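Local coordinates for galactitol 1-phosphate 5-dehydrogenase (Escherichia coli, PDB 4UEJ), which catalyses the NAD-dependent oxidation of galactitol 1-phosphate to D-tagatose 6-phosphate as a homodimeric, zinc-containing dehydrogenase, at residues A80-F90 / K124-P132; I143-H154 / M288-W299. All blocks are in the same frame, centred on the assembly; numbering follows the deposited sequence. Where two conformers were deposited one is given.

How the interactions relate
Interaction 1 (80-90 with 124-132) comes first along the chain, and strand 128-130 leads on to helix 143-155 of interaction 2 (143-154 with 288-299). The centres of the two contacts lie about 12 Å apart, and they touch. W294 NE1 probably hydrogen-bonds K126 O at 3.0 Å. Y290 OH packs 3.3 Å from P85 CD. Both contacts border the catalytic zinc site, where C38 and H59 hold the ion in this structure. The side chain of E144, a ligand by similarity, is about 4 Å from that zinc. The P85 side chain is about 4 Å from those of H59 and E144. Interaction 1 also runs to the second zinc through C89, which binds it with C92, C95 and C103.

Interaction 1 of 2, residues A80-F90 / K124-P132. With ZN (zinc ion), chain C.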
loop_
_atom_site.group_PDB
_atom_site.type_symbol
_atom_site.label_atom_id
_atom_site.label_comp_id
_atom_site.label_asym_id
_atom_site.label_seq_id
_atom_site.Cartn_x
_atom_site.Cartn_y
_atom_site.Cartn_z
ATOM N N ALA A 80 -23.352 26.983 -17.573
ATOM C CA ALA A 80 -22.556 26.892 -16.357
ATOM C C ALA A 80 -21.620 25.702 -16.434
ATOM O O ALA A 80 -22.032 24.618 -16.839
ATOM C CB ALA A 80 -23.457 26.773 -15.146
ATOM N N VAL A 81 -20.364 25.906 -16.047
ATOM C CA VAL A 81 -19.377 24.831 -16.059
ATOM C C VAL A 81 -18.468 24.876 -14.836
ATOM O O VAL A 81 -18.288 25.926 -14.216
ATOM C CB VAL A 81 -18.483 24.884 -17.326
ATOM C CG1 VAL A 81 -19.299 24.604 -18.574
ATOM C CG2 VAL A 81 -17.780 26.231 -17.426
ATOM N N ALA A 82 -17.914 23.720 -14.487
ATOM C CA ALA A 82 -16.762 23.650 -13.595
ATOM C C ALA A 82 -15.552 23.307 -14.428
ATOM O O ALA A 82 -15.683 22.657 -15.450
ATOM C CB ALA A 82 -16.961 22.605 -12.511
ATOM N N CYS A 83 -14.375 23.725 -13.984
ATOM C CA CYS A 83 -13.153 23.355 -14.678
ATOM C C CYS A 83 -12.713 21.930 -14.343
ATOM O O CYS A 83 -12.726 21.532 -13.183
ATOM C CB CYS A 83 -12.041 24.327 -14.327
ATOM S SG CYS A 83 -10.465 23.935 -15.073
ATOM N N VAL A 84 -12.334 21.187 -15.383
ATOM C CA VAL A 84 -11.658 19.903 -15.260
ATOM C C VAL A 84 -10.199 20.197 -15.580
ATOM O O VAL A 84 -9.843 20.334 -16.744
ATOM C CB VAL A 84 -12.232 18.859 -16.228
ATOM C CG1 VAL A 84 -11.544 17.505 -16.042
ATOM C CG2 VAL A 84 -13.729 18.735 -16.037
ATOM N N PRO A 85 -9.364 20.368 -14.546
ATOM C CA PRO A 85 -8.100 21.070 -14.805
ATOM C C PRO A 85 -7.015 20.234 -15.482
ATOM O O PRO A 85 -6.126 20.814 -16.099
ATOM C CB PRO A 85 -7.648 21.506 -13.404
ATOM C CG PRO A 85 -8.333 20.528 -12.455
ATOM C CD PRO A 85 -9.663 20.249 -13.105
ATOM N N LEU A 86 -7.091 18.913 -15.371
ATOM C CA LEU A 86 -6.111 18.025 -16.016
ATOM C C LEU A 86 -6.404 17.897 -17.491
ATOM O O LEU A 86 -7.552 17.694 -17.873
ATOM C CB LEU A 86 -6.131 16.633 -15.374
ATOM C CG LEU A 86 -5.286 15.597 -16.144
ATOM C CD1 LEU A 86 -3.892 15.909 -15.850
ATOM C CD2 LEU A 86 -5.596 14.179 -15.777
ATOM N N LEU A 87 -5.374 17.999 -18.324
ATOM C CA LEU A 87 -5.538 17.678 -19.733
ATOM C C LEU A 87 -4.577 16.564 -20.108
ATOM O O LEU A 87 -3.406 16.815 -20.387
ATOM C CB LEU A 87 -5.308 18.905 -20.621
ATOM C CG LEU A 87 -5.626 18.701 -22.109
ATOM C CD1 LEU A 87 -7.121 18.492 -22.334
ATOM C CD2 LEU A 87 -5.098 19.851 -22.969
ATOM N N PRO A 88 -5.069 15.318 -20.105
ATOM C CA PRO A 88 -4.241 14.212 -20.590
ATOM C C PRO A 88 -4.066 14.289 -22.104
ATOM O O PRO A 88 -4.801 15.027 -22.784
ATOM C CB PRO A 88 -5.028 12.962 -20.181
ATOM C CG PRO A 88 -6.406 13.407 -19.956
ATOM C CD PRO A 88 -6.408 14.884 -19.679
ATOM N N CYS A 89 -3.113 13.528 -22.632
ATOM C CA CYS A 89 -2.838 13.534 -24.070
ATOM C C CYS A 89 -3.837 12.656 -24.829
ATOM O O CYS A 89 -4.070 12.866 -26.031
ATOM C CB CYS A 89 -1.398 13.077 -24.351
ATOM S SG CYS A 89 -1.124 11.274 -24.353
ATOM N N PHE A 90 -4.403 11.681 -24.112
ATOM C CA PHE A 90 -5.420 10.748 -24.610
ATOM C C PHE A 90 -4.932 9.764 -25.663
ATOM O O PHE A 90 -5.743 9.052 -26.269
ATOM C CB PHE A 90 -6.629 11.505 -25.174
ATOM C CG PHE A 90 -7.432 12.206 -24.134
ATOM C CD1 PHE A 90 -8.112 11.488 -23.168
ATOM C CD2 PHE A 90 -7.528 13.588 -24.134
ATOM C CE1 PHE A 90 -8.858 12.141 -22.207
ATOM C CE2 PHE A 90 -8.269 14.245 -23.177
ATOM C CZ PHE A 90 -8.942 13.520 -22.219
ATOM N N LYS A 124 -9.542 23.895 -23.141
ATOM C CA LYS A 124 -10.150 22.934 -24.056
ATOM C C LYS A 124 -11.561 22.580 -23.606
ATOM O O LYS A 124 -11.868 22.624 -22.416
ATOM C CB LYS A 124 -9.313 21.656 -24.156
ATOM C CG LYS A 124 -7.856 21.885 -24.484
ATOM C CD LYS A 124 -7.672 22.725 -25.723
ATOM C CE LYS A 124 -6.186 22.919 -25.986
ATOM N NZ LYS A 124 -5.908 23.801 -27.148
ATOM N N ARG A 125 -12.415 22.235 -24.564
ATOM C CA ARG A 125 -13.736 21.680 -24.255
ATOM C C ARG A 125 -13.643 20.574 -23.207
ATOM O O ARG A 125 -14.469 20.485 -22.293
ATOM C CB ARG A 125 -14.402 21.140 -25.529
ATOM C CG ARG A 125 -15.650 20.287 -25.283
ATOM C CD ARG A 125 -16.744 21.090 -24.607
ATOM N NE ARG A 125 -17.915 20.275 -24.291
ATOM C CZ ARG A 125 -18.112 19.654 -23.129
ATOM N NH1 ARG A 125 -17.211 19.740 -22.158
ATOM N NH2 ARG A 125 -19.215 18.943 -22.937
ATOM N N LYS A 126 -12.617 19.741 -23.322
ATOM C CA LYS A 126 -12.464 18.620 -22.406
ATOM C C LYS A 126 -12.064 19.071 -21.004
ATOM O O LYS A 126 -12.033 18.260 -20.081
ATOM C CB LYS A 126 -11.446 17.621 -22.953
ATOM C CG LYS A 126 -12.012 16.769 -24.087
ATOM C CD LYS A 126 -11.106 15.603 -24.426
ATOM C CE LYS A 126 -11.903 14.424 -24.966
ATOM N NZ LYS A 126 -12.770 14.821 -26.111
ATOM N N ASN A 127 -11.763 20.360 -20.853
ATOM C CA ASN A 127 -11.421 20.932 -19.551
ATOM C C ASN A 127 -12.592 21.633 -18.862
ATOM O O ASN A 127 -12.391 22.357 -17.893
ATOM C CB ASN A 127 -10.269 21.939 -19.679
ATOM C CG ASN A 127 -8.951 21.292 -20.035
ATOM O OD1 ASN A 127 -8.278 21.719 -20.980
ATOM N ND2 ASN A 127 -8.560 20.268 -19.271
ATOM N N VAL A 128 -13.806 21.458 -19.371
ATOM C CA VAL A 128 -14.969 21.958 -18.638
ATOM C C VAL A 128 -16.021 20.872 -18.506
ATOM O O VAL A 128 -16.124 19.974 -19.347
ATOM C CB VAL A 128 -15.607 23.201 -19.296
ATOM C CG1 VAL A 128 -14.644 24.380 -19.269
ATOM C CG2 VAL A 128 -16.038 22.900 -20.710
ATOM N N PHE A 129 -16.798 20.983 -17.436
ATOM C CA PHE A 129 -17.793 19.995 -17.055
ATOM C C PHE A 129 -19.082 20.736 -16.766
ATOM O O PHE A 129 -19.121 21.588 -15.893
ATOM C CB PHE A 129 -17.302 19.203 -15.839
ATOM C CG PHE A 129 -18.325 18.294 -15.224
ATOM C CD1 PHE A 129 -18.514 17.011 -15.713
ATOM C CD2 PHE A 129 -19.047 18.695 -14.106
ATOM C CE1 PHE A 129 -19.435 16.156 -15.125
ATOM C CE2 PHE A 129 -19.965 17.847 -13.516
ATOM C CZ PHE A 129 -20.161 16.574 -14.033
ATOM N N ALA A 130 -20.122 20.429 -17.534
ATOM C CA ALA A 130 -21.367 21.185 -17.466
ATOM C C ALA A 130 -22.090 20.949 -16.149
ATOM O O ALA A 130 -22.234 19.813 -15.716
ATOM C CB ALA A 130 -22.270 20.820 -18.634
ATOM N N LEU A 131 -22.547 22.036 -15.534
ATOM C CA LEU A 131 -23.299 21.979 -14.281
ATOM C C LEU A 131 -24.798 21.947 -14.551
ATOM O O LEU A 131 -25.262 22.479 -15.561
ATOM C CB LEU A 131 -22.966 23.193 -13.400
ATOM C CG LEU A 131 -21.484 23.502 -13.211
ATOM C CD1 LEU A 131 -21.273 24.745 -12.361
ATOM C CD2 LEU A 131 -20.834 22.313 -12.591
ATOM N N PRO A 132 -25.564 21.339 -13.640
ATOM C CA PRO A 132 -27.021 21.480 -13.709
ATOM C C PRO A 132 -27.396 22.953 -13.652
ATOM O O PRO A 132 -26.749 23.724 -12.943
ATOM C CB PRO A 132 -27.515 20.731 -12.466
ATOM C CG PRO A 132 -26.404 19.811 -12.105
ATOM C CD PRO A 132 -25.137 20.531 -12.487
HETATM ZN ZN ZN C . -1.479 10.352 -22.224
HETATM O O HOH W 1 -24.458 23.834 -17.787
#
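N127 meets V84 and L87 across the contact. Its CB lies 3.4 Å from V84 O. With CG anti to the carbonyl carbon (chi1 -69°), the amide is placed beside V84 and L87. N127 OD1 lies 3.7 Å from L87 CD1 and takes a weak bond from K124 N in its own segment. N127 ND2 donates to V84 O at 2.8 Å, with V84 O 20° out of the amide plane. V84 N in turn donates to N127 O at 2.8 Å, so backbone and side chain of N127 both hold V84. Replacing N127 with an alanine is likely to leave V84 O without its amide donor and K124 N without OD1. Beyond N127, A82 and F129 form a hydrogen-bonded antiparallel pair. V81 and V128 meet at their CB atoms on one face, while V84 CG2 packs on F129 CB at 3.6 Å. At the other end, K126 CE lies over one face of the F90 ring, and K126 CD comes within 3.4 Å of F90 CE2. Next to F90, C89 SG binds the zinc ion of the Cys4 site. Strands 80-83 and 128-130 belong to the GroES-like domain of zinc-containing alcohol dehydrogenases.

Interaction 2 of 2, residues I143-H154 / M288-W299; sequences IEPITVGLHAFH and MNYSSPWPGQEW
E298 OE2 is gripped by two histidines of helix 143-155. H151 ND1 donates to it at 2.6 Å and almost straight, at 173°. OE2 lies in the H151 ring plane, but H151 meets it on the anti side and out of the carboxylate plane. H154 ND1 adds a weak bond of 3.4 Å to E298 OE2, its ring turned 86° from the carboxylate. The other oxygen, E298 OE1, receives S291 OG on its syn lone pair. Three donors thus hold the buried carboxylate, which would probably favour its charged form. H151 NE2 is bonded to E280 of the second subunit. The E298 side chain is a knob in a hole formed by T147, L150, H151 and H154. In this zinc-containing alcohol dehydrogenase, the contact joins helix 143-155 to the start of helix 297-307 and the loop before it, beside the catalytic zinc site. There N289 ND2 donates to T147 OG1 at 2.8 Å and weakly to E144 OE2. Water 2 donates to both E144 OE2 and N289 OD1 and accepts from Y290 OH. The T147 torsion (chi1 64°) lets OG1 donate to E144 O, earlier in its own helix. It also sets T147 CG2 over the face of W299, 3.8 Å from the centroid of its five-membered ring, in a CH-pi contact. W299 NE1 donates to N289 O at 3.0 Å, which pins the indole, and I143 CG2 reaches W299 CE3 at 3.6 Å.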
loop_
_atom_site.group_PDB
_atom_site.type_symbol
_atom_site.label_atom_id
_atom_site.label_comp_id
_atom_site.label_asym_id
_atom_site.label_seq_id
_atom_site.Cartn_x
_atom_site.Cartn_y
_atom_site.Cartn_z
ATOM N N ILE A 143 -16.633 21.169 -7.023
ATOM C CA ILE A 143 -16.723 19.853 -7.654
ATOM C C ILE A 143 -15.370 19.164 -7.744
ATOM O O ILE A 143 -15.257 17.986 -7.408
ATOM C CB ILE A 143 -17.340 19.948 -9.045
ATOM C CG1 ILE A 143 -18.798 20.374 -8.912
ATOM C CG2 ILE A 143 -17.251 18.607 -9.773
ATOM C CD1 ILE A 143 -19.555 20.228 -10.191
ATOM N N GLU A 144 -14.349 19.890 -8.192
ATOM C CA GLU A 144 -13.018 19.324 -8.299
ATOM C C GLU A 144 -12.499 18.805 -6.934
ATOM O O GLU A 144 -12.071 17.642 -6.846
ATOM C CB GLU A 144 -12.074 20.352 -8.939
ATOM C CG GLU A 144 -10.810 19.765 -9.538
ATOM C CD GLU A 144 -9.708 19.594 -8.532
ATOM O OE1 GLU A 144 -9.871 20.061 -7.387
ATOM O OE2 GLU A 144 -8.681 18.969 -8.880
ATOM N N PRO A 145 -12.574 19.623 -5.860
ATOM C CA PRO A 145 -12.099 19.047 -4.592
ATOM C C PRO A 145 -12.971 17.895 -4.049
ATOM O O PRO A 145 -12.415 16.998 -3.389
ATOM C CB PRO A 145 -12.090 20.259 -3.632
ATOM C CG PRO A 145 -12.895 21.314 -4.300
ATOM C CD PRO A 145 -12.711 21.090 -5.772
ATOM N N ILE A 146 -14.268 17.875 -4.354
ATOM C CA ILE A 146 -15.098 16.718 -3.998
ATOM C C ILE A 146 -14.560 15.461 -4.668
ATOM O O ILE A 146 -14.429 14.408 -4.044
ATOM C CB ILE A 146 -16.550 16.918 -4.404
ATOM C CG1 ILE A 146 -17.170 18.004 -3.528
ATOM C CG2 ILE A 146 -17.363 15.627 -4.204
ATOM C CD1 ILE A 146 -18.455 18.496 -4.085
ATOM N N THR A 147 -14.226 15.582 -5.947
ATOM C CA THR A 147 -13.808 14.391 -6.676
ATOM C C THR A 147 -12.493 13.815 -6.183
ATOM O O THR A 147 -12.220 12.664 -6.456
ATOM C CB THR A 147 -13.676 14.629 -8.198
ATOM O OG1 THR A 147 -12.643 15.590 -8.465
ATOM C CG2 THR A 147 -15.028 15.085 -8.785
ATOM N N VAL A 148 -11.681 14.602 -5.483
ATOM C CA VAL A 148 -10.444 14.072 -4.913
ATOM C C VAL A 148 -10.755 12.900 -3.969
ATOM O O VAL A 148 -10.203 11.789 -4.110
ATOM C CB VAL A 148 -9.662 15.151 -4.164
ATOM C CG1 VAL A 148 -8.469 14.550 -3.461
ATOM C CG2 VAL A 148 -9.209 16.239 -5.140
ATOM N N GLY A 149 -11.648 13.147 -3.019
ATOM C CA GLY A 149 -12.061 12.132 -2.072
ATOM C C GLY A 149 -12.804 11.006 -2.755
ATOM O O GLY A 149 -12.598 9.844 -2.428
ATOM N N LEU A 150 -13.655 11.349 -3.716
ATOM C CA LEU A 150 -14.416 10.345 -4.432
ATOM C C LEU A 150 -13.489 9.413 -5.200
ATOM O O LEU A 150 -13.763 8.223 -5.305
ATOM C CB LEU A 150 -15.412 10.975 -5.397
ATOM C CG LEU A 150 -16.594 11.680 -4.720
ATOM C CD1 LEU A 150 -17.563 12.167 -5.810
ATOM C CD2 LEU A 150 -17.306 10.716 -3.795
ATOM N N HIS A 151 -12.410 9.966 -5.742
ATOM C CA HIS A 151 -11.458 9.150 -6.494
ATOM C C HIS A 151 -10.793 8.129 -5.580
ATOM O O HIS A 151 -10.635 6.967 -5.954
ATOM C CB HIS A 151 -10.382 10.013 -7.152
ATOM C CG HIS A 151 -9.436 9.224 -7.998
ATOM N ND1 HIS A 151 -9.840 8.556 -9.137
ATOM C CD2 HIS A 151 -8.116 8.962 -7.862
ATOM C CE1 HIS A 151 -8.808 7.924 -9.666
ATOM N NE2 HIS A 151 -7.743 8.165 -8.916
ATOM N N ALA A 152 -10.405 8.570 -4.388
ATOM C CA ALA A 152 -9.844 7.641 -3.395
ATOM C C ALA A 152 -10.840 6.551 -3.006
ATOM O O ALA A 152 -10.455 5.375 -2.945
ATOM C CB ALA A 152 -9.376 8.385 -2.170
ATOM N N PHE A 153 -12.102 6.912 -2.742
ATOM C CA PHE A 153 -13.132 5.890 -2.479
ATOM C C PHE A 153 -13.265 4.902 -3.641
ATOM O O PHE A 153 -13.412 3.691 -3.447
ATOM C CB PHE A 153 -14.503 6.530 -2.208
ATOM C CG PHE A 153 -14.567 7.333 -0.939
ATOM C CD1 PHE A 153 -13.686 7.097 0.103
ATOM C CD2 PHE A 153 -15.505 8.344 -0.794
ATOM C CE1 PHE A 153 -13.748 7.840 1.276
ATOM C CE2 PHE A 153 -15.569 9.092 0.382
ATOM C CZ PHE A 153 -14.681 8.851 1.405
ATOM N N HIS A 154 -13.224 5.423 -4.860
ATOM C CA HIS A 154 -13.323 4.580 -6.046
ATOM C C HIS A 154 -12.182 3.574 -6.116
ATOM O O HIS A 154 -12.403 2.396 -6.396
ATOM C CB HIS A 154 -13.334 5.444 -7.309
ATOM C CG HIS A 154 -13.414 4.655 -8.578
ATOM N ND1 HIS A 154 -12.925 5.123 -9.777
ATOM C CD2 HIS A 154 -13.936 3.433 -8.837
ATOM C CE1 HIS A 154 -13.133 4.222 -10.719
ATOM N NE2 HIS A 154 -13.746 3.186 -10.174
ATOM N N MET A 288 -4.734 12.574 -8.168
ATOM C CA MET A 288 -5.719 13.390 -8.851
ATOM C C MET A 288 -7.125 12.829 -8.698
ATOM O O MET A 288 -7.512 12.402 -7.614
ATOM C CB MET A 288 -5.339 13.552 -10.320
ATOM C CG MET A 288 -4.042 14.310 -10.486
ATOM S SD MET A 288 -3.813 14.988 -12.130
ATOM C CE MET A 288 -2.514 13.940 -12.760
ATOM N N ASN A 289 -7.915 12.877 -9.761
ATOM C CA ASN A 289 -9.331 12.612 -9.597
ATOM C C ASN A 289 -10.097 12.268 -10.863
ATOM O O ASN A 289 -11.170 12.815 -11.119
ATOM C CB ASN A 289 -9.979 13.831 -8.914
ATOM C CG ASN A 289 -9.358 15.182 -9.333
ATOM O OD1 ASN A 289 -8.134 15.397 -9.308
ATOM N ND2 ASN A 289 -10.223 16.115 -9.676
ATOM N N TYR A 290 -9.559 11.341 -11.645
ATOM C CA TYR A 290 -10.125 11.048 -12.950
ATOM C C TYR A 290 -10.218 9.570 -13.182
ATOM O O TYR A 290 -9.444 8.785 -12.631
ATOM C CB TYR A 290 -9.292 11.684 -14.067
ATOM C CG TYR A 290 -9.077 13.137 -13.802
ATOM C CD1 TYR A 290 -10.070 14.055 -14.093
ATOM C CD2 TYR A 290 -7.906 13.589 -13.213
ATOM C CE1 TYR A 290 -9.903 15.385 -13.821
ATOM C CE2 TYR A 290 -7.725 14.917 -12.946
ATOM C CZ TYR A 290 -8.734 15.813 -13.252
ATOM O OH TYR A 290 -8.584 17.150 -12.989
ATOM N N SER A 291 -11.183 9.207 -14.013
ATOM C CA SER A 291 -11.334 7.836 -14.452
ATOM C C SER A 291 -12.091 7.836 -15.770
ATOM O O SER A 291 -12.543 8.878 -16.245
ATOM C CB SER A 291 -12.053 6.993 -13.394
ATOM O OG SER A 291 -13.339 7.511 -13.112
ATOM N N SER A 292 -12.213 6.660 -16.367
ATOM C CA SER A 292 -12.876 6.529 -17.656
ATOM C C SER A 292 -14.344 6.146 -17.478
ATOM O O SER A 292 -14.669 5.356 -16.593
ATOM C CB SER A 292 -12.149 5.492 -18.511
ATOM O OG SER A 292 -12.892 5.192 -19.674
ATOM N N PRO A 293 -15.237 6.704 -18.318
ATOM C CA PRO A 293 -14.924 7.661 -19.387
ATOM C C PRO A 293 -14.690 9.078 -18.871
ATOM O O PRO A 293 -15.358 9.509 -17.929
ATOM C CB PRO A 293 -16.167 7.607 -20.274
ATOM C CG PRO A 293 -17.266 7.292 -19.330
ATOM C CD PRO A 293 -16.678 6.398 -18.271
ATOM N N TRP A 294 -13.734 9.769 -19.486
ATOM C CA TRP A 294 -13.332 11.126 -19.107
ATOM C C TRP A 294 -14.511 12.082 -18.896
ATOM O O TRP A 294 -15.404 12.136 -19.733
ATOM C CB TRP A 294 -12.408 11.699 -20.186
ATOM C CG TRP A 294 -11.887 13.057 -19.863
ATOM C CD1 TRP A 294 -12.352 14.254 -20.337
ATOM C CD2 TRP A 294 -10.808 13.366 -18.971
ATOM N NE1 TRP A 294 -11.620 15.288 -19.795
ATOM C CE2 TRP A 294 -10.671 14.769 -18.954
ATOM C CE3 TRP A 294 -9.944 12.590 -18.187
ATOM C CZ2 TRP A 294 -9.701 15.412 -18.193
ATOM C CZ3 TRP A 294 -8.988 13.227 -17.428
ATOM C CH2 TRP A 294 -8.876 14.629 -17.429
ATOM N N PRO A 295 -14.504 12.855 -17.790
ATOM C CA PRO A 295 -13.490 12.907 -16.729
ATOM C C PRO A 295 -13.659 11.849 -15.647
ATOM O O PRO A 295 -12.804 11.736 -14.767
ATOM C CB PRO A 295 -13.686 14.303 -16.133
ATOM C CG PRO A 295 -15.162 14.542 -16.284
ATOM C CD PRO A 295 -15.519 13.912 -17.621
ATOM N N GLY A 296 -14.754 11.095 -15.689
ATOM C CA GLY A 296 -14.902 9.981 -14.767
ATOM C C GLY A 296 -16.162 10.053 -13.941
ATOM O O GLY A 296 -16.744 11.127 -13.766
ATOM N N GLN A 297 -16.594 8.904 -13.434
ATOM C CA GLN A 297 -17.813 8.855 -12.651
ATOM C C GLN A 297 -17.730 9.748 -11.422
ATOM O O GLN A 297 -18.765 10.218 -10.939
ATOM C CB GLN A 297 -18.135 7.417 -12.240
ATOM C CG GLN A 297 -17.244 6.857 -11.151
ATOM C CD GLN A 297 -18.054 6.258 -10.021
ATOM O OE1 GLN A 297 -19.237 6.572 -9.857
ATOM N NE2 GLN A 297 -17.427 5.388 -9.235
ATOM N N GLU A 298 -16.514 10.013 -10.933
ATOM C CA GLU A 298 -16.345 10.887 -9.762
ATOM C C GLU A 298 -17.026 12.243 -9.970
ATOM O O GLU A 298 -17.638 12.801 -9.055
ATOM C CB GLU A 298 -14.859 11.112 -9.447
ATOM C CG GLU A 298 -14.081 9.865 -8.984
ATOM C CD GLU A 298 -13.422 9.114 -10.139
ATOM O OE1 GLU A 298 -13.975 9.141 -11.263
ATOM O OE2 GLU A 298 -12.347 8.496 -9.932
ATOM N N TRP A 299 -16.891 12.773 -11.174
ATOM C CA TRP A 299 -17.433 14.084 -11.508
ATOM C C TRP A 299 -18.965 14.084 -11.533
ATOM O O TRP A 299 -19.593 14.973 -10.964
ATOM C CB TRP A 299 -16.843 14.539 -12.847
ATOM C CG TRP A 299 -15.398 14.857 -12.658
ATOM C CD1 TRP A 299 -14.366 13.961 -12.513
ATOM C CD2 TRP A 299 -14.826 16.156 -12.504
ATOM N NE1 TRP A 299 -13.180 14.635 -12.301
ATOM C CE2 TRP A 299 -13.441 15.987 -12.291
ATOM C CE3 TRP A 299 -15.349 17.459 -12.542
ATOM C CZ2 TRP A 299 -12.576 17.064 -12.115
ATOM C CZ3 TRP A 299 -14.495 18.519 -12.362
ATOM C CH2 TRP A 299 -13.120 18.319 -12.155
HETATM O O HOH W 2 -7.638 17.531 -10.686
HETATM O O HOH W 3 -7.447 11.390 -5.021
#